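Local atomic coordinates of citryl-spermidine/3,4-dihydroxybenzoyl-citryl-spermidine:spermidine ligase (PDB entry 3TO3), a protein that catalyses the ATP-dependent condensation of spermidine with citryl-spermidine intermediates in the biosynthesis of petrobactin, a siderophore for iron acquisition and virulence. Residues Y175-R180 / H247-E252; P478-M483 / D494-D499. All coordinates share one frame; numbering follows the deposited sequence.

Contact 1 (Y175-R180 / H247-E252); sequences YRDNFR and HPWQWE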
loop_
_atom_site.group_PDB
_atom_site.type_symbol
_atom_site.label_atom_id
_atom_site.label_comp_id
_atom_site.label_asym_id
_atom_site.label_seq_id
_atom_site.Cartn_x
_atom_site.Cartn_y
_atom_site.Cartn_z
ATOM N N TYR B 175 -12.253 5.234 -0.395
ATOM C CA TYR B 175 -13.677 5.378 -0.089
ATOM C C TYR B 175 -14.628 4.581 -1.008
ATOM O O TYR B 175 -15.635 4.045 -0.540
ATOM C CB TYR B 175 -14.096 6.837 0.019
ATOM C CG TYR B 175 -14.439 7.547 -1.282
ATOM C CD1 TYR B 175 -15.732 7.513 -1.804
ATOM C CD2 TYR B 175 -13.494 8.312 -1.949
ATOM C CE1 TYR B 175 -16.056 8.199 -2.983
ATOM C CE2 TYR B 175 -13.804 8.994 -3.117
ATOM C CZ TYR B 175 -15.078 8.935 -3.638
ATOM O OH TYR B 175 -15.372 9.627 -4.802
ATOM N N ARG B 176 -14.293 4.494 -2.294
ATOM C CA ARG B 176 -15.176 3.876 -3.272
ATOM C C ARG B 176 -15.278 2.363 -3.076
ATOM O O ARG B 176 -16.371 1.811 -3.016
ATOM C CB ARG B 176 -14.726 4.242 -4.681
ATOM C CG ARG B 176 -15.819 4.167 -5.721
ATOM C CD ARG B 176 -15.455 4.982 -6.960
ATOM N NE ARG B 176 -15.768 6.389 -6.767
ATOM C CZ ARG B 176 -17.004 6.869 -6.857
ATOM N NH1 ARG B 176 -18.009 6.042 -7.132
ATOM N NH2 ARG B 176 -17.243 8.157 -6.664
ATOM N N ASP B 177 -14.133 1.696 -2.944
ATOM C CA ASP B 177 -14.120 0.294 -2.568
ATOM C C ASP B 177 -14.809 0.063 -1.226
ATOM O O ASP B 177 -15.469 -0.960 -1.020
ATOM C CB ASP B 177 -12.687 -0.241 -2.518
ATOM C CG ASP B 177 -12.139 -0.589 -3.907
ATOM O OD1 ASP B 177 -12.931 -0.940 -4.821
ATOM O OD2 ASP B 177 -10.903 -0.516 -4.070
ATOM N N ASN B 178 -14.656 1.009 -0.310
ATOM C CA ASN B 178 -15.263 0.851 1.005
ATOM C C ASN B 178 -16.796 0.804 0.878
ATOM O O ASN B 178 -17.463 -0.065 1.484
ATOM C CB ASN B 178 -14.834 1.974 1.973
ATOM C CG ASN B 178 -15.305 1.715 3.362
ATOM O OD1 ASN B 178 -14.960 0.658 3.946
ATOM N ND2 ASN B 178 -16.152 2.620 3.899
ATOM N N PHE B 179 -17.337 1.745 0.095
ATOM C CA PHE B 179 -18.748 1.750 -0.271
ATOM C C PHE B 179 -19.184 0.429 -0.922
ATOM O O PHE B 179 -20.288 -0.049 -0.674
ATOM C CB PHE B 179 -19.056 2.881 -1.224
ATOM C CG PHE B 179 -19.417 4.165 -0.546
ATOM C CD1 PHE B 179 -20.121 4.174 0.632
ATOM C CD2 PHE B 179 -19.050 5.365 -1.094
ATOM C CE1 PHE B 179 -20.443 5.378 1.247
ATOM C CE2 PHE B 179 -19.373 6.557 -0.481
ATOM C CZ PHE B 179 -20.069 6.561 0.687
ATOM N N ARG B 180 -18.328 -0.147 -1.758
ATOM C CA ARG B 180 -18.715 -1.342 -2.480
ATOM C C ARG B 180 -18.722 -2.581 -1.602
ATOM O O ARG B 180 -19.653 -3.364 -1.639
ATOM C CB ARG B 180 -17.803 -1.568 -3.700
ATOM C CG ARG B 180 -18.130 -0.699 -4.902
ATOM C CD ARG B 180 -17.411 -1.175 -6.199
ATOM N NE ARG B 180 -16.047 -0.660 -6.303
ATOM C CZ ARG B 180 -15.682 0.413 -7.006
ATOM N NH1 ARG B 180 -16.587 1.100 -7.704
ATOM N NH2 ARG B 180 -14.401 0.798 -7.013
ATOM N N HIS B 247 -12.987 -13.477 -4.021
ATOM C CA HIS B 247 -13.645 -12.197 -3.781
ATOM C C HIS B 247 -13.349 -11.294 -4.968
ATOM O O HIS B 247 -12.223 -11.209 -5.388
ATOM C CB HIS B 247 -13.088 -11.586 -2.512
ATOM C CG HIS B 247 -13.858 -10.410 -2.018
ATOM N ND1 HIS B 247 -13.992 -9.249 -2.749
ATOM C CD2 HIS B 247 -14.530 -10.213 -0.858
ATOM C CE1 HIS B 247 -14.731 -8.392 -2.063
ATOM N NE2 HIS B 247 -15.070 -8.952 -0.914
ATOM N N PRO B 248 -14.355 -10.609 -5.509
ATOM C CA PRO B 248 -14.058 -9.772 -6.679
ATOM C C PRO B 248 -13.066 -8.646 -6.379
ATOM O O PRO B 248 -12.368 -8.264 -7.316
ATOM C CB PRO B 248 -15.433 -9.202 -7.088
ATOM C CG PRO B 248 -16.274 -9.270 -5.834
ATOM C CD PRO B 248 -15.733 -10.429 -5.007
ATOM N N TRP B 249 -12.971 -8.146 -5.142
ATOM C CA TRP B 249 -11.921 -7.130 -4.842
ATOM C C TRP B 249 -10.557 -7.789 -4.898
ATOM O O TRP B 249 -9.589 -7.205 -5.389
ATOM C CB TRP B 249 -12.054 -6.448 -3.460
ATOM C CG TRP B 249 -11.060 -5.331 -3.228
ATOM C CD1 TRP B 249 -11.269 -3.997 -3.436
ATOM C CD2 TRP B 249 -9.700 -5.451 -2.756
ATOM N NE1 TRP B 249 -10.145 -3.287 -3.117
ATOM C CE2 TRP B 249 -9.164 -4.148 -2.703
ATOM C CE3 TRP B 249 -8.895 -6.533 -2.351
ATOM C CZ2 TRP B 249 -7.849 -3.884 -2.285
ATOM C CZ3 TRP B 249 -7.585 -6.277 -1.918
ATOM C CH2 TRP B 249 -7.078 -4.960 -1.898
ATOM N N GLN B 250 -10.491 -9.007 -4.385
ATOM C CA GLN B 250 -9.238 -9.736 -4.346
ATOM C C GLN B 250 -8.781 -10.050 -5.758
ATOM O O GLN B 250 -7.596 -9.904 -6.086
ATOM C CB GLN B 250 -9.370 -11.014 -3.540
ATOM C CG GLN B 250 -8.068 -11.787 -3.494
ATOM C CD GLN B 250 -7.144 -11.255 -2.421
ATOM O OE1 GLN B 250 -7.280 -10.118 -1.980
ATOM N NE2 GLN B 250 -6.222 -12.077 -1.976
ATOM N N TRP B 251 -9.731 -10.425 -6.607
ATOM C CA TRP B 251 -9.393 -10.815 -7.976
ATOM C C TRP B 251 -8.839 -9.617 -8.747
ATOM O O TRP B 251 -7.783 -9.695 -9.353
ATOM C CB TRP B 251 -10.596 -11.434 -8.705
ATOM C CG TRP B 251 -10.398 -11.668 -10.169
ATOM C CD1 TRP B 251 -11.010 -11.006 -11.181
ATOM C CD2 TRP B 251 -9.533 -12.633 -10.793
ATOM N NE1 TRP B 251 -10.586 -11.474 -12.388
ATOM C CE2 TRP B 251 -9.679 -12.478 -12.187
ATOM C CE3 TRP B 251 -8.640 -13.604 -10.309
ATOM C CZ2 TRP B 251 -8.963 -13.261 -13.121
ATOM C CZ3 TRP B 251 -7.937 -14.395 -11.233
ATOM C CH2 TRP B 251 -8.107 -14.211 -12.627
ATOM N N GLU B 252 -9.545 -8.506 -8.701
ATOM C CA GLU B 252 -9.145 -7.364 -9.505
ATOM C C GLU B 252 -7.999 -6.546 -8.941
ATOM O O GLU B 252 -7.347 -5.826 -9.681
ATOM C CB GLU B 252 -10.331 -6.429 -9.693
ATOM C CG GLU B 252 -11.366 -6.932 -10.644
ATOM C CD GLU B 252 -12.441 -5.890 -10.871
ATOM O OE1 GLU B 252 -13.353 -5.804 -10.024
ATOM O OE2 GLU B 252 -12.357 -5.145 -11.873
#

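Contact 2 (P478-M483 / D494-D499); sequences PDFTKM and DFFEMD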
loop_
_atom_site.group_PDB
_atom_site.type_symbol
_atom_site.label_atom_id
_atom_site.label_comp_id
_atom_site.label_asym_id
_atom_site.label_seq_id
_atom_site.Cartn_x
_atom_site.Cartn_y
_atom_site.Cartn_z
ATOM N N PRO B 478 -6.654 -35.274 15.746
ATOM C CA PRO B 478 -6.204 -35.325 14.355
ATOM C C PRO B 478 -4.703 -35.104 14.301
ATOM O O PRO B 478 -4.169 -34.315 15.101
ATOM C CB PRO B 478 -6.950 -34.163 13.690
ATOM C CG PRO B 478 -7.744 -33.514 14.749
ATOM C CD PRO B 478 -7.254 -33.980 16.069
ATOM N N ASP B 479 -4.030 -35.776 13.369
ATOM C CA ASP B 479 -2.585 -35.696 13.329
ATOM C C ASP B 479 -2.240 -34.698 12.249
ATOM O O ASP B 479 -2.140 -35.058 11.069
ATOM C CB ASP B 479 -2.066 -37.062 12.896
ATOM C CG ASP B 479 -0.587 -37.062 12.612
ATOM O OD1 ASP B 479 0.074 -36.058 12.964
ATOM O OD2 ASP B 479 -0.083 -38.069 12.056
ATOM N N PHE B 480 -1.883 -33.488 12.684
ATOM C CA PHE B 480 -1.782 -32.344 11.773
ATOM C C PHE B 480 -0.544 -32.442 10.884
ATOM O O PHE B 480 -0.514 -31.940 9.760
ATOM C CB PHE B 480 -1.785 -31.042 12.561
ATOM C CG PHE B 480 -3.005 -30.871 13.429
ATOM C CD1 PHE B 480 -4.226 -30.494 12.876
ATOM C CD2 PHE B 480 -2.944 -31.099 14.799
ATOM C CE1 PHE B 480 -5.371 -30.335 13.690
ATOM C CE2 PHE B 480 -4.081 -30.949 15.605
ATOM C CZ PHE B 480 -5.293 -30.568 15.049
ATOM N N THR B 481 0.467 -33.121 11.403
ATOM C CA THR B 481 1.742 -33.249 10.742
ATOM C C THR B 481 1.610 -33.889 9.371
ATOM O O THR B 481 2.443 -33.666 8.490
ATOM C CB THR B 481 2.674 -34.045 11.640
ATOM O OG1 THR B 481 3.081 -33.191 12.725
ATOM C CG2 THR B 481 3.881 -34.531 10.884
ATOM N N LYS B 482 0.553 -34.669 9.186
ATOM C CA LYS B 482 0.295 -35.298 7.894
ATOM C C LYS B 482 -0.427 -34.419 6.848
ATOM O O LYS B 482 -0.444 -34.758 5.659
ATOM C CB LYS B 482 -0.437 -36.631 8.100
ATOM C CG LYS B 482 0.526 -37.746 8.512
ATOM C CD LYS B 482 -0.090 -39.119 8.451
ATOM C CE LYS B 482 0.905 -40.162 8.934
ATOM N NZ LYS B 482 1.950 -40.512 7.933
HETATM N N MSE B 483 -1.047 -33.328 7.311
HETATM C CA MSE B 483 -1.891 -32.428 6.499
HETATM C C MSE B 483 -1.235 -31.324 5.652
HETATM O O MSE B 483 -1.771 -30.913 4.616
HETATM C CB MSE B 483 -2.917 -31.772 7.405
HETATM C CG MSE B 483 -3.503 -32.766 8.360
HETATM SE SE MSE B 483 -5.106 -32.069 9.156
HETATM C CE MSE B 483 -5.485 -33.569 10.381
ATOM N N ASP B 494 3.229 -23.999 18.321
ATOM C CA ASP B 494 3.130 -23.283 17.052
ATOM C C ASP B 494 1.700 -23.235 16.499
ATOM O O ASP B 494 1.215 -22.180 16.084
ATOM C CB ASP B 494 4.075 -23.908 16.020
ATOM C CG ASP B 494 5.462 -23.273 16.032
ATOM O OD1 ASP B 494 5.760 -22.488 16.976
ATOM O OD2 ASP B 494 6.251 -23.571 15.092
ATOM N N PHE B 495 1.059 -24.397 16.430
ATOM C CA PHE B 495 -0.310 -24.470 15.949
ATOM C C PHE B 495 -1.195 -25.417 16.769
ATOM O O PHE B 495 -0.910 -26.615 16.890
ATOM C CB PHE B 495 -0.348 -24.881 14.478
ATOM C CG PHE B 495 0.981 -24.817 13.776
ATOM C CD1 PHE B 495 1.898 -25.859 13.892
ATOM C CD2 PHE B 495 1.295 -23.744 12.957
ATOM C CE1 PHE B 495 3.125 -25.819 13.219
ATOM C CE2 PHE B 495 2.522 -23.697 12.278
ATOM C CZ PHE B 495 3.435 -24.738 12.411
ATOM N N PHE B 496 -2.238 -24.857 17.365
ATOM C CA PHE B 496 -3.369 -25.600 17.943
ATOM C C PHE B 496 -3.074 -26.333 19.234
ATOM O O PHE B 496 -3.951 -26.469 20.073
ATOM C CB PHE B 496 -3.837 -26.742 17.018
ATOM C CG PHE B 496 -4.447 -26.306 15.734
ATOM C CD1 PHE B 496 -5.350 -25.272 15.689
ATOM C CD2 PHE B 496 -4.117 -26.960 14.560
ATOM C CE1 PHE B 496 -5.898 -24.870 14.482
ATOM C CE2 PHE B 496 -4.662 -26.574 13.361
ATOM C CZ PHE B 496 -5.549 -25.517 13.321
ATOM N N GLU B 497 -1.833 -26.676 19.498
ATOM C CA GLU B 497 -1.649 -27.616 20.580
ATOM C C GLU B 497 -0.736 -26.988 21.565
ATOM O O GLU B 497 0.363 -26.586 21.212
ATOM C CB GLU B 497 -1.097 -28.971 20.113
ATOM C CG GLU B 497 -0.645 -29.835 21.300
ATOM C CD GLU B 497 -0.325 -31.285 20.937
ATOM O OE1 GLU B 497 -0.401 -31.660 19.744
ATOM O OE2 GLU B 497 0.004 -32.056 21.864
HETATM N N MSE B 498 -1.190 -26.880 22.800
HETATM C CA MSE B 498 -0.372 -26.216 23.799
HETATM C C MSE B 498 0.167 -27.223 24.786
HETATM O O MSE B 498 -0.507 -28.189 25.132
HETATM C CB MSE B 498 -1.152 -25.091 24.482
HETATM C CG MSE B 498 -1.603 -23.983 23.500
HETATM SE SE MSE B 498 -0.164 -22.993 22.557
HETATM C CE MSE B 498 -0.962 -23.009 20.771
ATOM N N ASP B 499 1.405 -27.008 25.205
ATOM C CA ASP B 499 2.058 -27.912 26.141
ATOM C C ASP B 499 1.743 -27.525 27.573
ATOM O O ASP B 499 2.040 -28.280 28.497
ATOM C CB ASP B 499 3.573 -27.913 25.927
ATOM C CG ASP B 499 4.241 -26.663 26.477
ATOM O OD1 ASP B 499 3.516 -25.709 26.837
ATOM O OD2 ASP B 499 5.491 -26.637 26.541
#

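Contact 1 (Y175-R180 / H247-E252)
In Trp249 the indole extends on the side away from its backbone N (chi1 -175°), and in Asp177 the carboxylate points away from the carbonyl carbon. These torsions send the indole and the carboxylate across the gap between two helices. The two residues carry the whole contact. Trp249 NE1 donates to Asp177 OD2 at 3.0 Å. The bond is bent and weak, with an N-H...O angle of 143°. OD2 lies at the edge of the indole, near its plane, while the carboxylate plane stands 82° from the ring. Asp177 CG also sits close, 3.5 Å from Trp249 CD1. The other carboxylate oxygen is used within the helix: Arg180 NH2 reaches Asp177 OD1 at 3.2 Å in a salt bridge. OD1 lies in the guanidinium plane but is met from above the carboxylate plane. The two oxygens thus have different partners: a weak bond from the other helix and a salt bridge within their own. The nearby arginine would be expected to favour the ionised carboxylate.

Both helices, 175-181 and 248-258, belong to the IucA/IucC family region. The second begins with an N-cap: His247 ND1 accepts from Trp249 N at 2.8 Å, in the imidazole plane. The bond caps the first turn, from which the indole extends. Trp249 also packs on Leu302 and Ile304 of strand 297-306 and meets Phe173 edge-to-face. Its side chain lies about 13 Å from the bound ATP. On the same helix, Trp251 NE1 is hydrogen-bonded to His8 NE2 of the second subunit of the homodimer.

Contact 2 (P478-M483 / D494-D499)
The backbones stay well apart: the closest CA atoms, those of Phe480 and Phe495, are 9.0 Å from each other. Phe480 lies in a short 3-10 turn, and Phe496 has a positive phi.

Two phenylalanine rings fill the gap. Phe496 CD2 sits over the centre of one face of the Phe480 ring, 3.7 Å from Phe480 CE1. Phe496 CE2 follows at 3.8 Å from the same CE1. The rings meet obliquely, with planes 39° apart and centroids 4.9 Å apart. In Phe480, chi1 of -58° sends the ring toward Phe496, and chi2 of -77° sets the turn of its face. Pro478 O lies above the opposite face, offset toward the rim, so a carbonyl oxygen lies on one side of the ring and Phe496 on the other.

Phe466 of strand 465-467 touches both rings, and its backbone is hydrogen-bonded to Phe496 and Met498. Ser320 and Ile324 of helix 315-333 also pack on Phe496. The pair thus joins loop 478-483 to segment 494-499, which carries an outer strand of a small three-stranded mixed sheet. The side chain of Phe496 is about 6 Å from that of Glu462, an ATP-binding residue.

No hydrogen bond or salt bridge links the segments; the contact rests on dispersion and apolar burial, with no directional bond to fix the angle between the rings.

How the contacts relate
Contact 1 closes before contact 2 opens along the chain. Their centres are 35 Å apart and their nearest atoms about 20 Å apart, without touch. Contact 1 joins helices 175-181 and 248-258 in the IucA/IucC region. Contact 2 joins loop 478-483 to segment 494-499, which carries a weakly bonded outer strand of a small sheet, in the FhuF-like region. They share no helix or strand. Both lie outside the ATP pocket but near it: the side chains of Trp249 and Phe496 are about 13 Å and 12 Å from the nucleotide, which is bound by residues of both regions. The second subunit reaches the segments of contact 1, whereas no other chain of the assembly touches those of contact 2.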